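Local coordinates for protein putative secreted glycosylhydrolase (PDB 3IMM) that is a putative secreted glycoside hydrolase that probably hydrolyses sugar substrates, as a member of the 3-keto-disaccharide hydrolase family with a concanavalin-like fold, at residues K6-F11 and I196-L201; A85-E90 and V111-V116; K150-T155 and P170-P175; V66-D71 and I127-Q132. One frame throughout, in Å; residues are numbered along the deposited sequence.

From the N terminus, edge strand 8-9 opens contact 1, which closes only when it pairs with the C-terminal strand 191-200, so the other three contacts all nest inside its loop. Contact 4 (66-71 with 127-132) joins strands of the two large antiparallel sheets. Nested within it, contact 2 joins two parts of the connection from strand 80-85 to strand 122-130. Contact 3 follows in series and joins two parts of the connection from strand 141-147 to strand 179-182. Contacts 2 and 4 lie on opposite sides of the chain's centre. Contact 4 touches contact 1 through Leu201 on Ala130 and contact 3 through Pro175 on Tyr68, whereas contact 2 touches none of the others.

Contact 1 (K6-F11 and I196-L201); sequences KWKPLF and IKIRSL
Backbone pairing joins Lys8 to Ile198 as an antiparallel hydrogen-bonded pair: Lys8 N gives to Ile198 O and Ile198 N to Lys8 O, both at 2.9 Å. A third bond, Leu10 N to Ile196 O, is nearly straight at the hydrogen (171°), although the donor stands above the carbonyl plane. These bonds attach strand 8-9, outermost within this chain in the larger antiparallel sheet, to strand 191-200.

Cationic chains enclose the indole of Trp7. Over one face Lys197 lays its extended chain, with CE 3.8 Å and NZ 4.1 Å from the centroid of the five-membered ring, a CH-pi and a cation-pi contact. Over the opposite face Arg199 CG lies 3.8 Å from the centroid of the six-membered ring, and the guanidinium is turned 19° from the indole plane.

Apolar contacts fill the inner side. With CG anti to the backbone N (chi1 178°), the branch of Leu10 turns inward, where CD2 comes 3.6 Å from Ile196 CG2 and CD1 4.0 Å from Ile198 CG2. All three residues face the second sheet through Ile180 and Leu182.

A salt bridge from Arg199 NE to Glu50 probably helps to keep the guanidinium nearly parallel to the ring, and the electron-rich indole probably eases the placing of two positive chains on either side.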
loop_
_atom_site.group_PDB
_atom_site.type_symbol
_atom_site.label_atom_id
_atom_site.label_comp_id
_atom_site.label_asym_id
_atom_site.label_seq_id
_atom_site.Cartn_x
_atom_site.Cartn_y
_atom_site.Cartn_z
ATOM N N LYS A 6 8.762 0.110 -20.103
ATOM C CA LYS A 6 8.125 1.438 -20.025
ATOM C C LYS A 6 6.951 1.485 -19.050
ATOM O O LYS A 6 6.331 0.457 -18.750
ATOM C CB LYS A 6 7.610 1.871 -21.386
ATOM C CG LYS A 6 8.697 2.329 -22.348
ATOM C CD LYS A 6 8.105 2.585 -23.723
ATOM C CE LYS A 6 9.178 2.457 -24.832
ATOM N NZ LYS A 6 10.366 3.318 -24.572
ATOM N N TRP A 7 6.630 2.696 -18.598
ATOM C CA TRP A 7 5.558 2.923 -17.623
ATOM C C TRP A 7 4.239 2.772 -18.315
ATOM O O TRP A 7 4.090 3.231 -19.435
ATOM C CB TRP A 7 5.594 4.357 -17.076
ATOM C CG TRP A 7 6.732 4.685 -16.191
ATOM C CD1 TRP A 7 7.797 5.502 -16.488
ATOM C CD2 TRP A 7 6.927 4.244 -14.849
ATOM N NE1 TRP A 7 8.633 5.590 -15.403
ATOM C CE2 TRP A 7 8.133 4.814 -14.389
ATOM C CE3 TRP A 7 6.218 3.392 -13.998
ATOM C CZ2 TRP A 7 8.639 4.572 -13.105
ATOM C CZ3 TRP A 7 6.725 3.153 -12.722
ATOM C CH2 TRP A 7 7.935 3.737 -12.300
ATOM N N LYS A 8 3.288 2.155 -17.654
ATOM C CA LYS A 8 1.901 2.239 -18.096
ATOM C C LYS A 8 0.996 2.547 -16.895
ATOM O O LYS A 8 1.313 2.166 -15.733
ATOM C CB LYS A 8 1.466 0.937 -18.776
ATOM C CG LYS A 8 1.133 -0.168 -17.786
ATOM C CD LYS A 8 0.848 -1.512 -18.461
ATOM C CE LYS A 8 0.651 -2.598 -17.399
ATOM N NZ LYS A 8 0.330 -3.970 -17.887
ATOM N N PRO A 9 -0.122 3.234 -17.164
ATOM C CA PRO A 9 -1.105 3.441 -16.132
ATOM C C PRO A 9 -1.561 2.085 -15.550
ATOM O O PRO A 9 -1.881 1.153 -16.296
ATOM C CB PRO A 9 -2.231 4.158 -16.873
ATOM C CG PRO A 9 -1.993 3.922 -18.281
ATOM C CD PRO A 9 -0.556 3.844 -18.445
ATOM N N LEU A 10 -1.552 1.965 -14.237
ATOM C CA LEU A 10 -1.820 0.677 -13.611
ATOM C C LEU A 10 -3.206 0.157 -13.995
ATOM O O LEU A 10 -3.397 -1.039 -14.142
ATOM C CB LEU A 10 -1.714 0.812 -12.082
ATOM C CG LEU A 10 -2.002 -0.427 -11.248
ATOM C CD1 LEU A 10 -0.956 -1.570 -11.525
ATOM C CD2 LEU A 10 -2.091 -0.046 -9.727
ATOM N N PHE A 11 -4.181 1.050 -14.111
ATOM C CA PHE A 11 -5.546 0.626 -14.336
ATOM C C PHE A 11 -5.982 0.982 -15.741
ATOM O O PHE A 11 -7.170 0.946 -16.034
ATOM C CB PHE A 11 -6.531 1.214 -13.292
ATOM C CG PHE A 11 -6.245 0.817 -11.870
ATOM C CD1 PHE A 11 -6.045 -0.522 -11.516
ATOM C CD2 PHE A 11 -6.199 1.783 -10.867
ATOM C CE1 PHE A 11 -5.783 -0.881 -10.204
ATOM C CE2 PHE A 11 -5.990 1.420 -9.539
ATOM C CZ PHE A 11 -5.767 0.088 -9.204
ATOM N N ILE A 196 -0.987 6.786 -11.058
ATOM C CA ILE A 196 -0.692 5.417 -10.647
ATOM C C ILE A 196 -0.231 4.652 -11.879
ATOM O O ILE A 196 -1.002 4.434 -12.840
ATOM C CB ILE A 196 -1.871 4.739 -10.017
ATOM C CG1 ILE A 196 -2.551 5.650 -9.006
ATOM C CG2 ILE A 196 -1.461 3.438 -9.336
ATOM C CD1 ILE A 196 -3.977 5.267 -8.756
ATOM N N LYS A 197 1.036 4.256 -11.847
ATOM C CA LYS A 197 1.703 3.628 -12.975
ATOM C C LYS A 197 2.690 2.556 -12.550
ATOM O O LYS A 197 3.129 2.482 -11.411
ATOM C CB LYS A 197 2.403 4.683 -13.849
ATOM C CG LYS A 197 3.430 5.576 -13.099
ATOM C CD LYS A 197 3.885 6.687 -13.996
ATOM C CE LYS A 197 5.260 7.274 -13.602
ATOM N NZ LYS A 197 5.600 8.398 -14.554
ATOM N N ILE A 198 3.014 1.699 -13.485
ATOM C CA ILE A 198 3.801 0.527 -13.196
ATOM C C ILE A 198 4.750 0.250 -14.379
ATOM O O ILE A 198 4.443 0.562 -15.524
ATOM C CB ILE A 198 2.886 -0.683 -12.894
ATOM C CG1 ILE A 198 3.699 -1.866 -12.379
ATOM C CG2 ILE A 198 2.028 -1.097 -14.141
ATOM C CD1 ILE A 198 2.833 -2.959 -11.774
ATOM N N ARG A 199 5.923 -0.289 -14.084
ATOM C CA ARG A 199 6.751 -0.908 -15.113
ATOM C C ARG A 199 7.561 -2.044 -14.536
ATOM O O ARG A 199 7.743 -2.139 -13.329
ATOM C CB ARG A 199 7.652 0.106 -15.771
ATOM C CG ARG A 199 8.697 0.625 -14.915
ATOM C CD ARG A 199 9.677 1.522 -15.672
ATOM N NE ARG A 199 10.525 2.154 -14.661
ATOM C CZ ARG A 199 11.302 3.209 -14.872
ATOM N NH1 ARG A 199 11.349 3.790 -16.058
ATOM N NH2 ARG A 199 11.985 3.718 -13.860
ATOM N N SER A 200 8.056 -2.915 -15.407
ATOM C CA SER A 200 8.831 -4.059 -14.961
ATOM C C SER A 200 10.233 -3.644 -14.541
ATOM O O SER A 200 10.778 -2.665 -15.033
ATOM C CB SER A 200 8.892 -5.119 -16.049
ATOM O OG SER A 200 7.555 -5.489 -16.404
ATOM N N LEU A 201 10.799 -4.390 -13.610
ATOM C CA LEU A 201 12.191 -4.200 -13.231
ATOM C C LEU A 201 13.073 -4.922 -14.278
ATOM O O LEU A 201 12.664 -5.899 -14.912
ATOM C CB LEU A 201 12.446 -4.725 -11.814
ATOM C CG LEU A 201 11.711 -4.035 -10.669
ATOM C CD1 LEU A 201 11.982 -4.748 -9.337
ATOM C CD2 LEU A 201 12.095 -2.564 -10.567
ATOM O OXT LEU A 201 14.209 -4.542 -14.583
HETATM O O HOH W 1 -4.232 3.823 -13.619
#

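Contact 2 (A85-E90 and V111-V116); sequences ADDHCE and VQDKVV
An Asx turn and a type I beta turn, both starting at Asp86, shape the loop that leaves strand 80-85 and present Asp87 and His88 to segment 111-116. Asp86 OD1 accepts from His88 N, and Cys89 N bonds to Asp86 O.

His88 NE2 donates to Val116 O at 2.7 Å. The oxygen lies near the imidazole plane, whereas the donor stands 43° out of the carbonyl plane. Water 4 links His88 ND1 to Lys114 NZ. With alanine at this position Val116 O would probably lose its ring donor, water 4 its link to the imidazole, and Lys114 CB its neighbour.

Asp87 OD2 accepts from Lys114 N at 3.3 Å through its anti lone pair and from water 2 (2.6 Å), which accepts from Val116 N; Cys101 N holds OD1. Asp113 OD2 lies 4.6 Å from Asp87 OD2, and these bonds, with water 3 donating to Asp113 OD2, probably ease the repulsion. Val116 CG1, set between its backbone N and carbonyl carbon (chi1 65°), reaches Ala85 O and packs 3.7 Å from Asp87 CB.

Both segments lie in the connection between strands 80-85 and 122-130; Asp86 ties it to Gly60 and Thr61, and Val115 packs on strand 141-147.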
loop_
_atom_site.group_PDB
_atom_site.type_symbol
_atom_site.label_atom_id
_atom_site.label_comp_id
_atom_site.label_asym_id
_atom_site.label_seq_id
_atom_site.Cartn_x
_atom_site.Cartn_y
_atom_site.Cartn_z
ATOM N N ALA A 85 -0.444 6.653 5.558
ATOM C CA ALA A 85 -1.023 7.210 6.752
ATOM C C ALA A 85 -0.606 8.648 6.932
ATOM O O ALA A 85 0.489 9.051 6.555
ATOM C CB ALA A 85 -0.628 6.370 8.013
ATOM N N ASP A 86 -1.501 9.406 7.540
ATOM C CA ASP A 86 -1.180 10.740 8.048
ATOM C C ASP A 86 -0.393 10.671 9.344
ATOM O O ASP A 86 -0.958 10.698 10.419
ATOM C CB ASP A 86 -2.466 11.553 8.297
ATOM C CG ASP A 86 -2.181 12.906 8.916
ATOM O OD1 ASP A 86 -1.048 13.413 8.717
ATOM O OD2 ASP A 86 -3.074 13.461 9.592
ATOM N N ASP A 87 0.928 10.620 9.238
ATOM C CA ASP A 87 1.791 10.563 10.411
ATOM C C ASP A 87 1.681 11.808 11.328
ATOM O O ASP A 87 2.221 11.817 12.423
ATOM C CB ASP A 87 3.264 10.409 9.962
ATOM C CG ASP A 87 3.573 9.051 9.405
ATOM O OD1 ASP A 87 2.676 8.218 9.339
ATOM O OD2 ASP A 87 4.727 8.793 9.013
ATOM N N HIS A 88 1.064 12.875 10.857
ATOM C CA HIS A 88 1.005 14.101 11.646
ATOM C C HIS A 88 -0.193 14.123 12.566
ATOM O O HIS A 88 -0.345 15.040 13.319
ATOM C CB HIS A 88 0.969 15.314 10.736
ATOM C CG HIS A 88 2.066 15.325 9.727
ATOM N ND1 HIS A 88 3.310 15.850 9.988
ATOM C CD2 HIS A 88 2.118 14.836 8.466
ATOM C CE1 HIS A 88 4.078 15.699 8.923
ATOM N NE2 HIS A 88 3.379 15.083 7.989
ATOM N N CYS A 89 -1.061 13.126 12.468
ATOM C CA CYS A 89 -2.171 12.968 13.407
ATOM C C CYS A 89 -1.730 11.923 14.408
ATOM O O CYS A 89 -1.365 10.827 13.994
ATOM C CB CYS A 89 -3.392 12.453 12.656
ATOM S SG CYS A 89 -4.801 12.300 13.652
ATOM N N GLU A 90 -1.741 12.244 15.687
ATOM C CA GLU A 90 -1.317 11.283 16.712
ATOM C C GLU A 90 -2.506 10.823 17.542
ATOM O O GLU A 90 -2.623 11.218 18.677
ATOM C CB GLU A 90 -0.240 11.920 17.620
ATOM N N VAL A 111 11.954 3.907 8.476
ATOM C CA VAL A 111 13.143 4.324 9.225
ATOM C C VAL A 111 12.971 5.741 9.786
ATOM O O VAL A 111 13.511 6.056 10.855
ATOM C CB VAL A 111 14.503 4.150 8.454
ATOM C CG1 VAL A 111 14.874 2.632 8.360
ATOM C CG2 VAL A 111 14.524 4.829 7.092
ATOM N N GLN A 112 12.221 6.595 9.086
ATOM C CA GLN A 112 11.839 7.893 9.664
ATOM C C GLN A 112 10.365 8.048 9.455
ATOM O O GLN A 112 9.827 7.514 8.485
ATOM C CB GLN A 112 12.527 9.092 8.996
ATOM C CG GLN A 112 13.699 8.819 8.023
ATOM C CD GLN A 112 13.995 10.038 7.090
ATOM O OE1 GLN A 112 14.611 9.896 6.012
ATOM N NE2 GLN A 112 13.538 11.234 7.508
ATOM N N ASP A 113 9.702 8.779 10.349
ATOM C CA ASP A 113 8.302 9.131 10.089
ATOM C C ASP A 113 8.243 10.628 9.818
ATOM O O ASP A 113 9.262 11.340 9.880
ATOM C CB ASP A 113 7.312 8.679 11.201
ATOM C CG ASP A 113 7.393 9.547 12.479
ATOM O OD1 ASP A 113 8.506 10.092 12.779
ATOM O OD2 ASP A 113 6.346 9.668 13.178
ATOM N N LYS A 114 7.025 11.054 9.502
ATOM C CA LYS A 114 6.734 12.389 9.051
ATOM C C LYS A 114 7.621 12.758 7.850
ATOM O O LYS A 114 7.951 13.917 7.627
ATOM C CB LYS A 114 6.855 13.358 10.215
ATOM C CG LYS A 114 5.915 13.058 11.363
ATOM C CD LYS A 114 6.010 14.182 12.417
ATOM C CE LYS A 114 5.113 13.895 13.603
ATOM N NZ LYS A 114 4.787 15.159 14.323
ATOM N N VAL A 115 7.949 11.756 7.045
ATOM C CA VAL A 115 8.354 11.997 5.649
ATOM C C VAL A 115 7.114 12.352 4.786
ATOM O O VAL A 115 7.204 13.086 3.812
ATOM C CB VAL A 115 9.112 10.799 5.106
ATOM C CG1 VAL A 115 9.489 10.993 3.624
ATOM C CG2 VAL A 115 10.369 10.551 6.016
ATOM N N VAL A 116 5.958 11.816 5.147
ATOM C CA VAL A 116 4.722 12.151 4.484
ATOM C C VAL A 116 4.463 13.617 4.773
ATOM O O VAL A 116 4.790 14.130 5.835
ATOM C CB VAL A 116 3.533 11.265 4.969
ATOM C CG1 VAL A 116 3.219 11.517 6.435
ATOM C CG2 VAL A 116 2.278 11.496 4.108
HETATM O O HOH W 2 6.111 9.290 6.898
HETATM O O HOH W 3 3.735 10.158 13.743
HETATM O O HOH W 4 3.844 16.830 12.333
#

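Contact 3 (K150-T155 and P170-P175); sequences KWTSGT and PFAELP
Trp151 and Phe171 meet at the roots of their side chains, CB to CB at 3.5 Å, and cross at an angle, the remainder of each side chain leading away from the opposite segment. The approach of Phe171 CB to the indole is oblique: it comes 4.1 Å from Trp151 CG and covers neither face squarely. Similar first torsions, chi1 -89° at Trp151 and -85° at Phe171, swing both rings off from this meeting point to a common outside partner, His107, which stacks on the Phe171 ring and meets the Trp151 ring at a steep inclination. The polar end of the indole, Trp151 NE1, bonds to Asn157 OD1, which probably helps to fix the rotation of the ring.

The two segments lie in the long connection between strands 141-147 and 179-182. Trp151 is the centre of an inverse gamma turn, and residues 171-173 form a short 3-10 segment. The turn and the 3-10 segment are joined by one direct hydrogen bond, from Ala172 N to Trp151 O at 2.8 Å, with 158° at the hydrogen and the donor above the carbonyl plane. The methyl of Ala172 lies close beside the same oxygen, its CB 3.1 Å from Trp151 O, a tight contact.

Beside this bond the Pro170 ring lies along the backbone of 152-154. Its CB is 3.6 Å from Thr152 O, and its CG is 3.8 Å from Gly154 N. Phe171 N, badly angled for Trp151 O, is met by water 5 at 2.8 Å; the same water donates to Ser153 O. Farther along, Ser153 OG accepts from Thr155 N in an ST turn.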
loop_
_atom_site.group_PDB
_atom_site.type_symbol
_atom_site.label_atom_id
_atom_site.label_comp_id
_atom_site.label_asym_id
_atom_site.label_seq_id
_atom_site.Cartn_x
_atom_site.Cartn_y
_atom_site.Cartn_z
ATOM N N LYS A 150 13.038 -13.095 6.009
ATOM C CA LYS A 150 13.253 -12.975 7.453
ATOM C C LYS A 150 11.989 -13.218 8.242
ATOM O O LYS A 150 12.050 -13.488 9.434
ATOM C CB LYS A 150 13.775 -11.596 7.828
ATOM C CG LYS A 150 15.143 -11.246 7.235
ATOM C CD LYS A 150 15.508 -9.753 7.470
ATOM C CE LYS A 150 15.944 -9.455 8.919
ATOM N NZ LYS A 150 15.576 -8.036 9.287
ATOM N N TRP A 151 10.835 -13.112 7.600
ATOM C CA TRP A 151 9.549 -13.220 8.312
ATOM C C TRP A 151 9.113 -14.692 8.352
ATOM O O TRP A 151 8.163 -15.101 7.663
ATOM C CB TRP A 151 8.492 -12.327 7.638
ATOM C CG TRP A 151 8.491 -10.939 8.185
ATOM C CD1 TRP A 151 7.605 -10.417 9.094
ATOM C CD2 TRP A 151 9.453 -9.912 7.917
ATOM N NE1 TRP A 151 7.966 -9.121 9.394
ATOM C CE2 TRP A 151 9.105 -8.798 8.691
ATOM C CE3 TRP A 151 10.577 -9.834 7.116
ATOM C CZ2 TRP A 151 9.845 -7.629 8.679
ATOM C CZ3 TRP A 151 11.302 -8.639 7.091
ATOM C CH2 TRP A 151 10.925 -7.562 7.856
ATOM N N THR A 152 9.844 -15.466 9.149
ATOM C CA THR A 152 9.589 -16.879 9.325
ATOM C C THR A 152 8.403 -17.112 10.261
ATOM O O THR A 152 7.753 -18.140 10.181
ATOM C CB THR A 152 10.821 -17.591 9.862
ATOM O OG1 THR A 152 11.279 -16.884 11.021
ATOM C CG2 THR A 152 11.921 -17.668 8.794
ATOM N N SER A 153 8.102 -16.129 11.099
ATOM C CA SER A 153 6.934 -16.168 11.966
ATOM C C SER A 153 5.781 -15.330 11.410
ATOM O O SER A 153 5.970 -14.206 10.905
ATOM C CB SER A 153 7.327 -15.721 13.399
ATOM O OG SER A 153 6.216 -15.529 14.261
ATOM N N GLY A 154 4.575 -15.901 11.504
ATOM C CA GLY A 154 3.333 -15.166 11.355
ATOM C C GLY A 154 2.806 -14.472 12.611
ATOM O O GLY A 154 1.778 -13.826 12.562
ATOM N N THR A 155 3.500 -14.587 13.731
ATOM C CA THR A 155 3.026 -13.972 14.972
ATOM C C THR A 155 3.996 -12.888 15.528
ATOM O O THR A 155 3.563 -11.950 16.241
ATOM C CB THR A 155 2.693 -15.056 16.057
ATOM O OG1 THR A 155 3.862 -15.803 16.386
ATOM C CG2 THR A 155 1.641 -16.072 15.578
ATOM N N PRO A 170 3.045 -16.472 7.515
ATOM C CA PRO A 170 4.438 -16.001 7.531
ATOM C C PRO A 170 4.824 -15.399 6.181
ATOM O O PRO A 170 4.630 -16.034 5.139
ATOM C CB PRO A 170 5.242 -17.275 7.808
ATOM C CG PRO A 170 4.319 -18.182 8.485
ATOM C CD PRO A 170 2.959 -17.894 7.877
ATOM N N PHE A 171 5.349 -14.181 6.188
ATOM C CA PHE A 171 5.728 -13.537 4.920
ATOM C C PHE A 171 6.843 -14.260 4.181
ATOM O O PHE A 171 6.922 -14.149 2.967
ATOM C CB PHE A 171 6.045 -12.038 5.126
ATOM C CG PHE A 171 4.813 -11.125 5.079
ATOM C CD1 PHE A 171 3.532 -11.618 5.281
ATOM C CD2 PHE A 171 4.964 -9.757 4.888
ATOM C CE1 PHE A 171 2.400 -10.763 5.249
ATOM C CE2 PHE A 171 3.853 -8.921 4.847
ATOM C CZ PHE A 171 2.576 -9.422 5.041
ATOM N N ALA A 172 7.680 -15.030 4.891
ATOM C CA ALA A 172 8.696 -15.856 4.260
ATOM C C ALA A 172 8.144 -16.905 3.304
ATOM O O ALA A 172 8.868 -17.367 2.428
ATOM C CB ALA A 172 9.602 -16.521 5.299
ATOM N N GLU A 173 6.875 -17.267 3.451
ATOM C CA GLU A 173 6.282 -18.306 2.607
ATOM C C GLU A 173 5.188 -17.719 1.703
ATOM O O GLU A 173 4.497 -18.452 0.992
ATOM C CB GLU A 173 5.730 -19.453 3.463
ATOM C CG GLU A 173 6.352 -19.629 4.859
ATOM C CD GLU A 173 7.755 -20.235 4.880
ATOM O OE1 GLU A 173 8.241 -20.721 3.835
ATOM O OE2 GLU A 173 8.376 -20.217 5.973
ATOM N N LEU A 174 5.030 -16.395 1.731
ATOM C CA LEU A 174 4.089 -15.717 0.855
ATOM C C LEU A 174 4.637 -15.699 -0.593
ATOM O O LEU A 174 5.851 -15.476 -0.806
ATOM C CB LEU A 174 3.808 -14.299 1.381
ATOM C CG LEU A 174 2.357 -13.956 1.745
ATOM C CD1 LEU A 174 1.727 -14.922 2.671
ATOM C CD2 LEU A 174 2.295 -12.572 2.279
ATOM N N PRO A 175 3.769 -16.027 -1.571
ATOM C CA PRO A 175 4.092 -15.779 -2.976
ATOM C C PRO A 175 4.398 -14.300 -3.261
ATOM O O PRO A 175 3.811 -13.396 -2.624
ATOM C CB PRO A 175 2.812 -16.210 -3.713
ATOM C CG PRO A 175 2.138 -17.190 -2.781
ATOM C CD PRO A 175 2.460 -16.704 -1.403
HETATM O O HOH W 5 5.114 -12.924 8.729
#

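Contact 4 (V66-D71 and I127-Q132); sequences VVYCTD and IKCAGQ
The backbones of 66-71 and 127-132 stay well apart, the nearest CA atoms, those of Val67 and Cys129, being 8.3 Å from each other, so side chains must bridge the distance. Strand 62-69 is interrupted at Tyr68, where the chain turns a corner with a positive phi of 58°. On the other segment strand 122-130 ends at Ala130, and Gly131, also with a positive phi, leads the chain back into strand 133-138.

Tyr68 carries the contact. Its chi1 of -65° sets CG beside the backbone N and sends the ring across to the end of strand 122-130, where OH donates to Gly131 O at 2.6 Å. The bond lies in the carbonyl plane, on a lone pair of the acceptor. The hydroxyl also accepts from water 6 at 2.7 Å, and this water accepts a hydrogen bond from Gly131 N, so the phenol is tied twice to one glycine.

Cys129 CB comes obliquely to the ring, 3.3 Å from Tyr68 OH and 3.8 Å from Tyr68 CZ. Cys129 SG sits obliquely 5.0 Å from the ring centroid, a sulfur-aromatic contact, and 4.1 Å from Val67 CG2. A phenylalanine in place of Tyr68 would probably leave Gly131 O without its direct donor and water 6 without one of its mates.

Phe49, on strand 49-57, packs against Val67, Tyr68 and Cys129 together. Facing strands of the two large antiparallel sheets thus meet through buried side chains, as in the beta sandwich of concanavalin-like folds.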
loop_
_atom_site.group_PDB
_atom_site.type_symbol
_atom_site.label_atom_id
_atom_site.label_comp_id
_atom_site.label_asym_id
_atom_site.label_seq_id
_atom_site.Cartn_x
_atom_site.Cartn_y
_atom_site.Cartn_z
ATOM N N VAL A 66 -1.845 -2.499 -1.773
ATOM C CA VAL A 66 -1.748 -3.944 -1.596
ATOM C C VAL A 66 -1.034 -4.535 -2.792
ATOM O O VAL A 66 -1.358 -4.210 -3.910
ATOM C CB VAL A 66 -3.137 -4.571 -1.382
ATOM C CG1 VAL A 66 -3.047 -6.067 -1.188
ATOM C CG2 VAL A 66 -3.796 -3.920 -0.146
ATOM N N VAL A 67 -0.032 -5.363 -2.549
ATOM C CA VAL A 67 0.711 -6.041 -3.628
ATOM C C VAL A 67 0.703 -7.533 -3.331
ATOM O O VAL A 67 0.349 -7.979 -2.207
ATOM C CB VAL A 67 2.170 -5.499 -3.802
ATOM C CG1 VAL A 67 2.147 -3.990 -4.150
ATOM C CG2 VAL A 67 3.065 -5.771 -2.534
ATOM N N TYR A 68 1.031 -8.317 -4.350
ATOM C CA TYR A 68 1.198 -9.748 -4.183
ATOM C C TYR A 68 -0.072 -10.401 -3.646
ATOM O O TYR A 68 -0.008 -11.336 -2.821
ATOM C CB TYR A 68 2.373 -10.022 -3.203
ATOM C CG TYR A 68 3.751 -9.598 -3.635
ATOM C CD1 TYR A 68 4.014 -9.218 -4.938
ATOM C CD2 TYR A 68 4.839 -9.678 -2.734
ATOM C CE1 TYR A 68 5.276 -8.864 -5.330
ATOM C CE2 TYR A 68 6.126 -9.353 -3.137
ATOM C CZ TYR A 68 6.336 -8.957 -4.434
ATOM O OH TYR A 68 7.589 -8.637 -4.879
ATOM N N CYS A 69 -1.223 -9.914 -4.089
ATOM C CA CYS A 69 -2.492 -10.447 -3.618
ATOM C C CYS A 69 -2.893 -11.662 -4.426
ATOM O O CYS A 69 -3.065 -11.577 -5.616
ATOM C CB CYS A 69 -3.605 -9.396 -3.640
ATOM S SG CYS A 69 -5.130 -10.068 -3.077
ATOM N N THR A 70 -3.044 -12.800 -3.751
ATOM C CA THR A 70 -3.330 -14.060 -4.425
ATOM C C THR A 70 -4.818 -14.412 -4.301
ATOM O O THR A 70 -5.262 -15.400 -4.877
ATOM C CB THR A 70 -2.448 -15.209 -3.863
ATOM O OG1 THR A 70 -2.668 -15.344 -2.456
ATOM C CG2 THR A 70 -0.944 -14.942 -4.121
ATOM N N ASP A 71 -5.589 -13.555 -3.627
ATOM C CA ASP A 71 -7.021 -13.730 -3.509
ATOM C C ASP A 71 -7.641 -12.386 -3.234
ATOM O O ASP A 71 -7.508 -11.870 -2.131
ATOM C CB ASP A 71 -7.297 -14.673 -2.335
ATOM C CG ASP A 71 -8.772 -15.049 -2.191
ATOM O OD1 ASP A 71 -9.669 -14.242 -2.550
ATOM O OD2 ASP A 71 -9.013 -16.156 -1.687
ATOM N N ILE A 127 7.215 1.961 -5.082
ATOM C CA ILE A 127 7.327 0.661 -4.409
ATOM C C ILE A 127 7.985 -0.275 -5.405
ATOM O O ILE A 127 7.456 -0.492 -6.471
ATOM C CB ILE A 127 5.971 0.107 -3.962
ATOM C CG1 ILE A 127 5.210 1.152 -3.147
ATOM C CG2 ILE A 127 6.136 -1.152 -3.138
ATOM C CD1 ILE A 127 3.739 0.771 -2.932
ATOM N N LYS A 128 9.158 -0.780 -5.065
ATOM C CA LYS A 128 9.895 -1.710 -5.903
ATOM C C LYS A 128 9.705 -3.095 -5.311
ATOM O O LYS A 128 10.067 -3.353 -4.152
ATOM C CB LYS A 128 11.395 -1.358 -5.994
ATOM C CG LYS A 128 11.685 0.081 -6.433
ATOM C CD LYS A 128 13.181 0.353 -6.722
ATOM C CE LYS A 128 13.515 0.254 -8.191
ATOM N NZ LYS A 128 14.968 0.310 -8.483
ATOM N N CYS A 129 9.119 -3.976 -6.120
ATOM C CA CYS A 129 8.758 -5.306 -5.673
ATOM C C CYS A 129 9.526 -6.351 -6.470
ATOM O O CYS A 129 9.134 -6.748 -7.556
ATOM C CB CYS A 129 7.269 -5.494 -5.791
ATOM S SG CYS A 129 6.310 -4.468 -4.641
ATOM N N ALA A 130 10.638 -6.787 -5.900
ATOM C CA ALA A 130 11.571 -7.670 -6.568
ATOM C C ALA A 130 11.591 -8.994 -5.824
ATOM O O ALA A 130 12.417 -9.217 -4.949
ATOM C CB ALA A 130 12.992 -7.016 -6.635
ATOM N N GLY A 131 10.653 -9.876 -6.168
ATOM C CA GLY A 131 10.436 -11.091 -5.385
ATOM C C GLY A 131 10.277 -10.768 -3.901
ATOM O O GLY A 131 9.437 -9.943 -3.521
ATOM N N GLN A 132 11.088 -11.401 -3.062
ATOM C CA GLN A 132 11.009 -11.206 -1.591
ATOM C C GLN A 132 11.512 -9.853 -1.083
ATOM O O GLN A 132 11.381 -9.551 0.112
ATOM C CB GLN A 132 11.735 -12.341 -0.863
ATOM C CG GLN A 132 10.919 -13.610 -0.843
ATOM C CD GLN A 132 11.628 -14.736 -0.130
ATOM O OE1 GLN A 132 12.826 -14.886 -0.244
ATOM N NE2 GLN A 132 10.886 -15.529 0.598
HETATM O O HOH W 6 7.990 -9.772 -7.325
#